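Local structure of beta-d-glucoside glucohydrolase (Hypocrea jecorina, 3ZZ1) at residues A[24-27]-A[28-31]; A[244-248]-A[249-253]. The protein probably hydrolyses terminal, non-reducing beta-D-glucosyl residues with release of beta-D-glucose, as a secreted family 3 glycoside hydrolase of cellulose degradation. One frame throughout, in Å; residues are numbered along the deposited sequence.

Interaction 1 of 2, residues A[24-27]-A[28-31]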
loop_
_atom_site.group_PDB
_atom_site.type_symbol
_atom_site.label_atom_id
_atom_site.label_comp_id
_atom_site.label_asym_id
_atom_site.label_seq_id
_atom_site.Cartn_x
_atom_site.Cartn_y
_atom_site.Cartn_z
ATOM N N ASN A 24 -38.799 -3.191 3.093
ATOM C CA ASN A 24 -39.459 -3.031 1.795
ATOM C C ASN A 24 -38.470 -2.483 0.769
ATOM O O ASN A 24 -37.287 -2.315 1.085
ATOM C CB ASN A 24 -40.735 -2.176 1.898
ATOM C CG ASN A 24 -40.459 -0.725 2.297
ATOM O OD1 ASN A 24 -39.408 -0.164 1.987
ATOM N ND2 ASN A 24 -41.428 -0.105 2.968
ATOM N N LEU A 25 -38.937 -2.207 -0.449
ATOM C CA LEU A 25 -38.033 -1.803 -1.527
ATOM C C LEU A 25 -37.329 -0.467 -1.258
ATOM O O LEU A 25 -36.131 -0.333 -1.530
ATOM C CB LEU A 25 -38.751 -1.786 -2.886
ATOM C CG LEU A 25 -37.941 -1.438 -4.149
ATOM C CD1 LEU A 25 -36.696 -2.312 -4.326
ATOM C CD2 LEU A 25 -38.817 -1.517 -5.393
ATOM N N GLN A 26 -38.062 0.509 -0.720
ATOM C CA GLN A 26 -37.475 1.817 -0.432
ATOM C C GLN A 26 -36.370 1.716 0.620
ATOM O O GLN A 26 -35.311 2.339 0.482
ATOM C CB GLN A 26 -38.537 2.844 -0.029
ATOM C CG GLN A 26 -38.029 4.299 -0.061
ATOM C CD GLN A 26 -37.297 4.665 -1.367
ATOM O OE1 GLN A 26 -37.794 4.425 -2.473
ATOM N NE2 GLN A 26 -36.111 5.258 -1.229
ATOM N N ASP A 27 -36.623 0.924 1.662
ATOM C CA ASP A 27 -35.604 0.593 2.651
ATOM C C ASP A 27 -34.331 0.127 1.952
ATOM O O ASP A 27 -33.250 0.658 2.196
ATOM C CB ASP A 27 -36.094 -0.524 3.575
ATOM C CG ASP A 27 -37.166 -0.069 4.541
ATOM O OD1 ASP A 27 -37.065 1.054 5.078
ATOM O OD2 ASP A 27 -38.102 -0.858 4.781
ATOM N N LYS A 28 -34.491 -0.853 1.065
ATOM C CA LYS A 28 -33.383 -1.521 0.384
ATOM C C LYS A 28 -32.642 -0.587 -0.562
ATOM O O LYS A 28 -31.408 -0.612 -0.631
ATOM C CB LYS A 28 -33.902 -2.750 -0.374
ATOM C CG LYS A 28 -34.408 -3.864 0.532
ATOM C CD LYS A 28 -35.317 -4.823 -0.220
ATOM C CE LYS A 28 -35.990 -5.794 0.728
ATOM N NZ LYS A 28 -36.723 -6.856 -0.006
ATOM N N VAL A 29 -33.401 0.234 -1.286
ATOM C CA VAL A 29 -32.836 1.209 -2.219
ATOM C C VAL A 29 -32.037 2.277 -1.465
ATOM O O VAL A 29 -30.998 2.727 -1.939
ATOM C CB VAL A 29 -33.928 1.832 -3.133
ATOM C CG1 VAL A 29 -33.408 3.055 -3.872
ATOM C CG2 VAL A 29 -34.435 0.794 -4.133
ATOM N N GLY A 30 -32.518 2.654 -0.285
ATOM C CA GLY A 30 -31.824 3.621 0.568
ATOM C C GLY A 30 -30.505 3.095 1.118
ATOM O O GLY A 30 -29.559 3.861 1.315
ATOM N N ILE A 31 -30.447 1.787 1.363
ATOM C CA ILE A 31 -29.243 1.130 1.876
ATOM C C ILE A 31 -28.119 1.060 0.829
ATOM O O ILE A 31 -26.938 1.197 1.166
ATOM C CB ILE A 31 -29.577 -0.286 2.448
ATOM C CG1 ILE A 31 -30.454 -0.153 3.706
ATOM C CG2 ILE A 31 -28.301 -1.082 2.768
ATOM C CD1 ILE A 31 -30.941 -1.472 4.290
#

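Interaction 2 of 2, residues A[244-248]-A[249-253]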
loop_
_atom_site.group_PDB
_atom_site.type_symbol
_atom_site.label_atom_id
_atom_site.label_comp_id
_atom_site.label_asym_id
_atom_site.label_seq_id
_atom_site.Cartn_x
_atom_site.Cartn_y
_atom_site.Cartn_z
ATOM N N VAL A 244 -28.803 -0.131 -14.758
ATOM C CA VAL A 244 -29.159 -1.547 -14.854
ATOM C C VAL A 244 -27.971 -2.513 -14.956
ATOM O O VAL A 244 -27.899 -3.476 -14.190
ATOM C CB VAL A 244 -30.162 -1.782 -16.016
ATOM C CG1 VAL A 244 -30.412 -3.264 -16.238
ATOM C CG2 VAL A 244 -31.478 -1.062 -15.724
ATOM N N GLN A 245 -27.056 -2.270 -15.893
ATOM C CA GLN A 245 -25.905 -3.168 -16.094
ATOM C C GLN A 245 -25.012 -3.274 -14.849
ATOM O O GLN A 245 -24.578 -4.376 -14.484
ATOM C CB GLN A 245 -25.068 -2.766 -17.320
ATOM C CG GLN A 245 -23.989 -3.810 -17.668
ATOM C CD GLN A 245 -23.042 -3.378 -18.769
ATOM O OE1 GLN A 245 -23.463 -2.929 -19.836
ATOM N NE2 GLN A 245 -21.745 -3.535 -18.521
ATOM N N SER A 246 -24.739 -2.135 -14.205
ATOM C CA SER A 246 -23.913 -2.121 -12.993
ATOM C C SER A 246 -24.548 -3.020 -11.926
ATOM O O SER A 246 -23.896 -3.937 -11.403
ATOM C CB SER A 246 -23.693 -0.690 -12.483
ATOM O OG SER A 246 -24.895 -0.108 -11.990
ATOM N N ALA A 247 -25.830 -2.783 -11.646
ATOM C CA ALA A 247 -26.603 -3.617 -10.722
ATOM C C ALA A 247 -26.497 -5.116 -11.049
ATOM O O ALA A 247 -26.133 -5.922 -10.186
ATOM C CB ALA A 247 -28.068 -3.167 -10.702
ATOM N N ASN A 248 -26.784 -5.481 -12.298
ATOM C CA ASN A 248 -26.792 -6.893 -12.706
ATOM C C ASN A 248 -25.408 -7.544 -12.818
ATOM O O ASN A 248 -25.290 -8.767 -12.793
ATOM C CB ASN A 248 -27.595 -7.084 -14.000
ATOM C CG ASN A 248 -29.068 -6.732 -13.835
ATOM O OD1 ASN A 248 -29.718 -6.275 -14.781
ATOM N ND2 ASN A 248 -29.598 -6.935 -12.634
ATOM N N SER A 249 -24.366 -6.727 -12.929
ATOM C CA SER A 249 -22.999 -7.243 -12.989
ATOM C C SER A 249 -22.443 -7.615 -11.613
ATOM O O SER A 249 -21.457 -8.345 -11.520
ATOM C CB SER A 249 -22.074 -6.242 -13.679
ATOM O OG SER A 249 -22.371 -6.164 -15.059
ATOM N N GLY A 250 -23.074 -7.112 -10.554
ATOM C CA GLY A 250 -22.633 -7.390 -9.194
ATOM C C GLY A 250 -22.259 -6.185 -8.346
ATOM O O GLY A 250 -21.716 -6.349 -7.250
ATOM N N LEU A 251 -22.539 -4.976 -8.839
ATOM C CA LEU A 251 -22.388 -3.766 -8.021
ATOM C C LEU A 251 -23.422 -3.744 -6.891
ATOM O O LEU A 251 -24.585 -4.098 -7.101
ATOM C CB LEU A 251 -22.512 -2.499 -8.870
ATOM C CG LEU A 251 -22.284 -1.165 -8.145
ATOM C CD1 LEU A 251 -20.893 -1.115 -7.520
ATOM C CD2 LEU A 251 -22.493 -0.009 -9.095
ATOM N N ASP A 252 -22.990 -3.319 -5.704
ATOM C CA ASP A 252 -23.827 -3.343 -4.506
ATOM C C ASP A 252 -24.125 -1.963 -3.930
ATOM O O ASP A 252 -25.124 -1.791 -3.231
ATOM C CB ASP A 252 -23.173 -4.201 -3.417
ATOM C CG ASP A 252 -22.969 -5.637 -3.847
ATOM O OD1 ASP A 252 -23.933 -6.253 -4.346
ATOM O OD2 ASP A 252 -21.848 -6.155 -3.675
ATOM N N MET A 253 -23.262 -0.985 -4.217
ATOM C CA MET A 253 -23.372 0.329 -3.595
ATOM C C MET A 253 -22.922 1.466 -4.514
ATOM O O MET A 253 -21.807 1.463 -5.033
ATOM C CB MET A 253 -22.610 0.372 -2.261
ATOM C CG MET A 253 -22.964 1.580 -1.392
ATOM S SD MET A 253 -22.048 1.689 0.159
ATOM C CE MET A 253 -22.967 0.556 1.189
#

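Interaction 1 of 2, residues A[24-27]-A[28-31]
Helix 25-32 begins with a capped N-terminus, and along it the carbonyl oxygens of residues 24-27 receive the amides of residues 28-31. Lys-28 N bonds to Asn-24 O, in the plane of that carbonyl, and Val-29 N reaches Leu-25 O at 2.8 Å. Asn-24 suits the N-cap because its short amide can fold back over the turn: OD1 accepts from Asp-27 N at 3.0 Å, an almost straight bond of 178°. In return Asp-27 OD2 accepts the backbone N-H of Asn-24 at 3.0 Å through its anti lone pair; with CG lying beside its own backbone N (chi1 -72°), the carboxylate is turned back toward the start of the helix. Lys-51 forms a salt bridge with the same OD2.

The aliphatic chain of Lys-28 runs extended past the Asn-24 carbonyl, CG coming within 3.3 Å of Asn-24 O, and carries NZ to a salt bridge with Asp-286 of helix 282-298. On another side, Leu-25 CD1 lies against Val-29 CG2 at 3.8 Å, one turn apart, and both side chains also touch helix 269-276. The reciprocal pair of side-chain bonds made by Asn-24 and Asp-27 is the classical capping box.

Interaction 2 of 2, residues A[244-248]-A[249-253]
Helix 244-249 ends in a Schellman motif, in which the chain folds back on its last turn and leaves toward Met-253. Ser-249 N still bonds to Gln-245 O in helical fashion at 2.8 Å, but Leu-251 N reaches back five residues to Ser-246 O at 3.1 Å, tilted 31° from the carbonyl plane. A weak bond from Gly-250 N to Ala-247 O completes the wrap. Gly-250 itself takes a positive phi of 121°, where a CB would be jammed against the carbonyl oxygen of Ser-249; glycine is therefore the fitting residue.

Beyond the turn, Leu-251 is directed back at the helix. Its CB packs on Ser-246 O at 3.2 Å, and, with CG set opposite the backbone N (chi1 -176°), CD2 comes to rest 3.7 Å from Ser-246 CB. The same leucine also touches Val-233 and Thr-235 of strand 232-235, so an apolar, branched side chain fills the seam between helix and strand. Ser-246 is small enough for the leucine methyl to approach its CB, and its hydroxyl is hydrogen-bonded to Thr-242 O, just before the helix. Arg-284 of helix 282-298 binds both Ala-247 O and Leu-251 O, joining the two limbs of the turn.

Ser-249 is similarly compact: its hydroxyl lies beside its own backbone N, close to two carbonyl oxygens, Gln-245 O and Glu-214 O. Gln-245 NE2 also bonds to Glu-214 O, while Gln-245 CG stands 3.9 Å from Ser-249 OG.

Interactions 1 and 2 treat opposite ends of two helices: 24-31 starts one, 244-253 finishes another. At the start, amides without helical acceptors are met by side chains, and the partly exposed charges of Asp-27 and Lys-28 find salt bridges. At the end, which is mostly buried, backbone bonds and a glycine do the work, with small serines and a leucine filling the space around them. Both contacts involve helix 282-298, through Asp-286 for interaction 1 and Arg-284 for interaction 2. Their centres lie about 15 Å apart, and they meet directly where Met-253 CE packs 4.0 Å from Ile-31 O; Ile-292 of helix 282-298 touches the side chains of both Ile-31 and Met-253.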